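Side-chain contacts in calcium-dependent protein kinase, putative (Plasmodium falciparum, PDB 3MSE), which probably acts as a calcium-regulated serine/threonine protein kinase, of which this chain is the C-terminal, calcium-binding EF-hand region: residues R20-N25 against V131-D136; I24-H29 against K111-K116. All coordinates share one frame; numbering follows the deposited sequence.

Contact 1: R20-N25 against V131-D136; sequences RNIIIN and VSLVHD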
loop_
_atom_site.group_PDB
_atom_site.type_symbol
_atom_site.label_atom_id
_atom_site.label_comp_id
_atom_site.label_asym_id
_atom_site.label_seq_id
_atom_site.Cartn_x
_atom_site.Cartn_y
_atom_site.Cartn_z
ATOM N N ARG A 20 0.559 15.903 -13.003
ATOM C CA ARG A 20 -0.032 15.333 -11.777
ATOM C C ARG A 20 -0.304 13.852 -11.960
ATOM O O ARG A 20 0.023 13.029 -11.100
ATOM C CB ARG A 20 -1.352 16.047 -11.448
ATOM C CG ARG A 20 -1.731 16.089 -9.987
ATOM C CD ARG A 20 -2.308 14.814 -9.391
ATOM N NE ARG A 20 -3.393 14.184 -10.135
ATOM C CZ ARG A 20 -4.508 13.676 -9.588
ATOM N NH1 ARG A 20 -4.740 13.773 -8.289
ATOM N NH2 ARG A 20 -5.413 13.093 -10.358
ATOM N N ASN A 21 -0.909 13.511 -13.088
ATOM C CA ASN A 21 -1.289 12.134 -13.326
ATOM C C ASN A 21 -0.082 11.229 -13.637
ATOM O O ASN A 21 -0.093 10.060 -13.308
ATOM C CB ASN A 21 -2.359 12.069 -14.416
ATOM C CG ASN A 21 -3.709 12.645 -13.937
ATOM O OD1 ASN A 21 -3.891 12.897 -12.750
ATOM N ND2 ASN A 21 -4.631 12.856 -14.861
ATOM N N ILE A 22 0.952 11.785 -14.247
ATOM C CA ILE A 22 2.213 11.043 -14.424
ATOM C C ILE A 22 2.778 10.639 -13.059
ATOM O O ILE A 22 3.136 9.472 -12.840
ATOM C CB ILE A 22 3.213 11.836 -15.274
ATOM C CG1 ILE A 22 2.735 11.805 -16.724
ATOM C CG2 ILE A 22 4.649 11.198 -15.171
ATOM C CD1 ILE A 22 3.303 12.895 -17.584
ATOM N N ILE A 23 2.794 11.601 -12.140
ATOM C CA ILE A 23 3.166 11.382 -10.748
ATOM C C ILE A 23 2.279 10.329 -10.086
ATOM O O ILE A 23 2.779 9.447 -9.369
ATOM C CB ILE A 23 3.130 12.721 -9.951
ATOM C CG1 ILE A 23 4.165 13.701 -10.509
ATOM C CG2 ILE A 23 3.367 12.492 -8.434
ATOM C CD1 ILE A 23 3.941 15.182 -10.107
ATOM N N ILE A 24 0.964 10.396 -10.328
ATOM C CA ILE A 24 0.055 9.349 -9.846
ATOM C C ILE A 24 0.456 7.971 -10.400
ATOM O O ILE A 24 0.397 6.980 -9.676
ATOM C CB ILE A 24 -1.469 9.627 -10.209
ATOM C CG1 ILE A 24 -2.020 10.894 -9.526
ATOM C CG2 ILE A 24 -2.309 8.418 -9.885
ATOM C CD1 ILE A 24 -2.326 10.746 -8.020
ATOM N N ASN A 25 0.836 7.903 -11.678
ATOM C CA ASN A 25 1.283 6.616 -12.279
ATOM C C ASN A 25 2.522 5.970 -11.613
ATOM O O ASN A 25 2.605 4.743 -11.517
ATOM C CB ASN A 25 1.511 6.744 -13.791
ATOM C CG ASN A 25 0.258 6.446 -14.590
ATOM O OD1 ASN A 25 0.096 5.346 -15.110
ATOM N ND2 ASN A 25 -0.645 7.432 -14.685
ATOM N N VAL A 131 11.481 17.987 -16.542
ATOM C CA VAL A 131 11.820 17.789 -17.955
ATOM C C VAL A 131 12.177 16.314 -18.180
ATOM O O VAL A 131 11.744 15.683 -19.156
ATOM C CB VAL A 131 12.972 18.730 -18.407
ATOM C CG1 VAL A 131 13.442 18.406 -19.850
ATOM C CG2 VAL A 131 12.554 20.201 -18.300
ATOM N N SER A 132 12.927 15.747 -17.246
ATOM C CA SER A 132 13.344 14.366 -17.394
ATOM C C SER A 132 12.163 13.415 -17.223
ATOM O O SER A 132 11.982 12.468 -18.003
ATOM C CB SER A 132 14.460 14.032 -16.396
ATOM O OG SER A 132 14.790 12.663 -16.536
ATOM N N LEU A 133 11.353 13.688 -16.205
ATOM C CA LEU A 133 10.152 12.901 -15.947
ATOM C C LEU A 133 9.269 12.797 -17.202
ATOM O O LEU A 133 8.689 11.752 -17.466
ATOM C CB LEU A 133 9.352 13.508 -14.767
ATOM C CG LEU A 133 8.085 12.760 -14.346
ATOM C CD1 LEU A 133 8.420 11.369 -13.829
ATOM C CD2 LEU A 133 7.340 13.537 -13.279
ATOM N N VAL A 134 9.202 13.862 -17.990
ATOM C CA VAL A 134 8.323 13.854 -19.151
ATOM C C VAL A 134 9.040 13.574 -20.460
ATOM O O VAL A 134 8.504 13.853 -21.554
ATOM C CB VAL A 134 7.464 15.150 -19.228
ATOM C CG1 VAL A 134 6.696 15.323 -17.917
ATOM C CG2 VAL A 134 8.328 16.379 -19.509
ATOM N N HIS A 135 10.236 12.998 -20.355
ATOM C CA HIS A 135 11.102 12.776 -21.530
ATOM C C HIS A 135 10.441 11.866 -22.580
ATOM O O HIS A 135 10.743 11.960 -23.769
ATOM C CB HIS A 135 12.461 12.188 -21.092
ATOM C CG HIS A 135 12.408 10.715 -20.851
ATOM N ND1 HIS A 135 11.815 10.167 -19.736
ATOM C CD2 HIS A 135 12.801 9.674 -21.618
ATOM C CE1 HIS A 135 11.866 8.850 -19.817
ATOM N NE2 HIS A 135 12.464 8.525 -20.949
ATOM N N ASP A 136 9.536 10.987 -22.146
ATOM C CA ASP A 136 8.835 10.114 -23.089
ATOM C C ASP A 136 7.381 10.545 -23.357
ATOM O O ASP A 136 6.550 9.731 -23.744
ATOM C CB ASP A 136 8.885 8.648 -22.623
ATOM C CG ASP A 136 8.220 8.426 -21.248
ATOM O OD1 ASP A 136 8.231 7.263 -20.800
ATOM O OD2 ASP A 136 7.709 9.378 -20.603
#

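Contact 2: I24-H29 against K111-K116; sequences INIMAH and KAAFNK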
loop_
_atom_site.group_PDB
_atom_site.type_symbol
_atom_site.label_atom_id
_atom_site.label_comp_id
_atom_site.label_asym_id
_atom_site.label_seq_id
_atom_site.Cartn_x
_atom_site.Cartn_y
_atom_site.Cartn_z
ATOM N N ILE A 24 0.964 10.396 -10.328
ATOM C CA ILE A 24 0.055 9.349 -9.846
ATOM C C ILE A 24 0.456 7.971 -10.400
ATOM O O ILE A 24 0.397 6.980 -9.676
ATOM C CB ILE A 24 -1.469 9.627 -10.209
ATOM C CG1 ILE A 24 -2.020 10.894 -9.526
ATOM C CG2 ILE A 24 -2.309 8.418 -9.885
ATOM C CD1 ILE A 24 -2.326 10.746 -8.020
ATOM N N ASN A 25 0.836 7.903 -11.678
ATOM C CA ASN A 25 1.283 6.616 -12.279
ATOM C C ASN A 25 2.522 5.970 -11.613
ATOM O O ASN A 25 2.605 4.743 -11.517
ATOM C CB ASN A 25 1.511 6.744 -13.791
ATOM C CG ASN A 25 0.258 6.446 -14.590
ATOM O OD1 ASN A 25 0.096 5.346 -15.110
ATOM N ND2 ASN A 25 -0.645 7.432 -14.685
ATOM N N ILE A 26 3.442 6.807 -11.141
ATOM C CA ILE A 26 4.594 6.349 -10.346
ATOM C C ILE A 26 4.121 5.625 -9.087
ATOM O O ILE A 26 4.549 4.498 -8.796
ATOM C CB ILE A 26 5.546 7.520 -9.955
ATOM C CG1 ILE A 26 6.197 8.111 -11.198
ATOM C CG2 ILE A 26 6.629 7.043 -8.939
ATOM C CD1 ILE A 26 6.719 9.540 -10.981
ATOM N N MET A 27 3.211 6.262 -8.357
ATOM C CA MET A 27 2.604 5.637 -7.185
ATOM C C MET A 27 1.801 4.393 -7.542
ATOM O O MET A 27 1.794 3.405 -6.793
ATOM C CB MET A 27 1.735 6.648 -6.448
ATOM C CG MET A 27 2.533 7.732 -5.767
ATOM S SD MET A 27 1.470 8.728 -4.701
ATOM C CE MET A 27 0.713 9.784 -5.920
ATOM N N ALA A 28 1.132 4.433 -8.694
ATOM C CA ALA A 28 0.338 3.301 -9.159
ATOM C C ALA A 28 1.217 2.088 -9.429
ATOM O O ALA A 28 0.809 0.947 -9.179
ATOM C CB ALA A 28 -0.438 3.662 -10.401
ATOM N N HIS A 29 2.408 2.336 -9.966
ATOM C CA HIS A 29 3.363 1.255 -10.153
ATOM C C HIS A 29 3.742 0.593 -8.818
ATOM O O HIS A 29 3.813 -0.632 -8.739
ATOM C CB HIS A 29 4.623 1.683 -10.916
ATOM C CG HIS A 29 5.566 0.542 -11.135
ATOM N ND1 HIS A 29 6.738 0.393 -10.421
ATOM C CD2 HIS A 29 5.458 -0.560 -11.917
ATOM C CE1 HIS A 29 7.333 -0.730 -10.788
ATOM N NE2 HIS A 29 6.575 -1.328 -11.692
ATOM N N LYS A 111 6.702 9.780 -0.746
ATOM C CA LYS A 111 8.138 9.929 -0.551
ATOM C C LYS A 111 8.890 9.185 -1.636
ATOM O O LYS A 111 9.825 9.723 -2.210
ATOM C CB LYS A 111 8.580 9.448 0.841
ATOM C CG LYS A 111 9.465 10.446 1.607
ATOM C CD LYS A 111 10.673 10.905 0.802
ATOM C CE LYS A 111 11.548 11.868 1.592
ATOM N NZ LYS A 111 12.831 12.107 0.857
ATOM N N ALA A 112 8.456 7.956 -1.914
ATOM C CA ALA A 112 9.068 7.114 -2.941
ATOM C C ALA A 112 8.932 7.706 -4.343
ATOM O O ALA A 112 9.864 7.608 -5.149
ATOM C CB ALA A 112 8.489 5.704 -2.896
ATOM N N ALA A 113 7.777 8.314 -4.631
ATOM C CA ALA A 113 7.569 8.990 -5.907
ATOM C C ALA A 113 8.504 10.192 -6.045
ATOM O O ALA A 113 9.157 10.364 -7.074
ATOM C CB ALA A 113 6.103 9.416 -6.060
ATOM N N PHE A 114 8.552 11.016 -5.000
ATOM C CA PHE A 114 9.452 12.158 -4.937
ATOM C C PHE A 114 10.907 11.740 -5.188
ATOM O O PHE A 114 11.611 12.380 -5.960
ATOM C CB PHE A 114 9.326 12.845 -3.572
ATOM C CG PHE A 114 10.198 14.052 -3.419
ATOM C CD1 PHE A 114 9.709 15.317 -3.724
ATOM C CD2 PHE A 114 11.510 13.927 -2.959
ATOM C CE1 PHE A 114 10.509 16.441 -3.595
ATOM C CE2 PHE A 114 12.329 15.058 -2.814
ATOM C CZ PHE A 114 11.826 16.314 -3.134
ATOM N N ASN A 115 11.342 10.666 -4.529
ATOM C CA ASN A 115 12.721 10.182 -4.666
ATOM C C ASN A 115 13.037 9.739 -6.074
ATOM O O ASN A 115 14.126 10.006 -6.566
ATOM C CB ASN A 115 13.025 9.057 -3.671
ATOM C CG ASN A 115 13.269 9.580 -2.261
ATOM O OD1 ASN A 115 13.628 10.742 -2.074
ATOM N ND2 ASN A 115 13.065 8.733 -1.273
ATOM N N LYS A 116 12.084 9.082 -6.733
ATOM C CA LYS A 116 12.264 8.710 -8.137
ATOM C C LYS A 116 12.417 9.923 -9.045
ATOM O O LYS A 116 13.190 9.887 -9.995
ATOM C CB LYS A 116 11.134 7.812 -8.628
ATOM C CG LYS A 116 11.276 6.383 -8.148
ATOM C CD LYS A 116 10.353 5.437 -8.886
ATOM C CE LYS A 116 10.672 3.983 -8.518
ATOM N NZ LYS A 116 10.672 3.760 -7.032
#

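Contact 1: R20-N25 against V131-D136
Ile-22 sets its CG2 methyl against the side of the isopropyl group of Leu-133. CG2 lies 3.9 Å from Leu-133 CG and an even 4.0 Å from both Leu-133 CD1 and CD2, so neither methyl of the leucine is preferred. The two side chains slide past one another in opposite directions. The torsions explain the fit: Leu-133 stretches its CG trans to the backbone N (chi1 -178°), straight out toward helix 18-48, while Ile-22 presents its branch methyl and keeps CG1 beside its own N. The longer arm of the isoleucine ends on a second partner, CD1 to Val-134 CG1 at 4.2 Å, and these side chains cross at about a right angle. Ile-23 adds a flank, its CG1 4.2 Å from Leu-133 CD2. No hydrogen bond spans the segments, and three of the four touching residues are buried.

On each side a backbone carbonyl accepts from both the main chain and the side chain of one residue: Ser-132 O from His-135 N and ND1, the latter at 2.9 Å, just beyond Val-134, the first residue after helix 127-133 to leave helical angles; and Asn-21 O from Asn-25 N and ND2. Leu-139 touches both Ile-22 and Val-134, and Ile-84 of the second subunit packs on Ile-22. The arrangement is that of an EF-hand whose exiting helix 127-133, which carries the calcium ligand Asp-129 near its start, packs its C-terminal end against the early part of helix 18-48, which runs on to the first calcium-binding loop.

Contact 2: I24-H29 against K111-K116
Ile-26 and Met-27, which both lean on Ala-113, lie within the helical turn spanned by the shortest polar bond here, Ala-28 N to Ile-24 O at 2.8 Å. No polar bond crosses between the segments; the contact is apolar and close, with Ile-26 and Ala-113 only 6.0 Å apart at their CA atoms. The small alanine permits this: Ile-26 CG2 reaches past the side chain to the backbone, 3.7 Å from Ala-113 CA and 3.8 Å from its CB. With CG2 trans to its backbone N, Ile-26 offers the branch methyl, not the longer arm, to the other helix. Met-27 meets the same alanine through the root of its side chain, CG to Ala-113 CB at 4.0 Å, before the bend at chi3 (-79°) turns its end.

At the exposed margin Lys-116 lays its CD 4.1 Å from Ile-26 CG2. Its chain then bends at chi4, 53°, and NZ makes a long, weak ion pair with Glu-30 OE1, so the aliphatic part packs while the charge stays at the surface.

The axes of segments 24-29 and 111-116 approach to 9.3 Å, with 116° between their N-to-C directions, so segment 111-116, in the entering helix 109-117 of the EF-hand that holds the second calcium ion, crosses segment 24-29 steeply; helix 169-177 adjoins through Met-176 on Met-27, and Trp-102 of the second subunit also packs on Met-27.

Both contacts start from the same part of helix 18-48 and reach the two helices that flank the loop of the second calcium ion: contact 2 the entering helix 109-117, contact 1 the end of the exiting helix 127-133. They meet directly, Leu-133 CD1 lying 3.8 Å from Ile-26 CD1, joining the two contacts, whose centres are about 10 Å apart, through apolar side chains. Contact 1 is the more buried and involves branched aliphatic side chains alone, at a helix terminus. Contact 2 joins two uninterrupted helices over an alanine and opens toward solvent, where a lysine borders it. The second subunit reaches both.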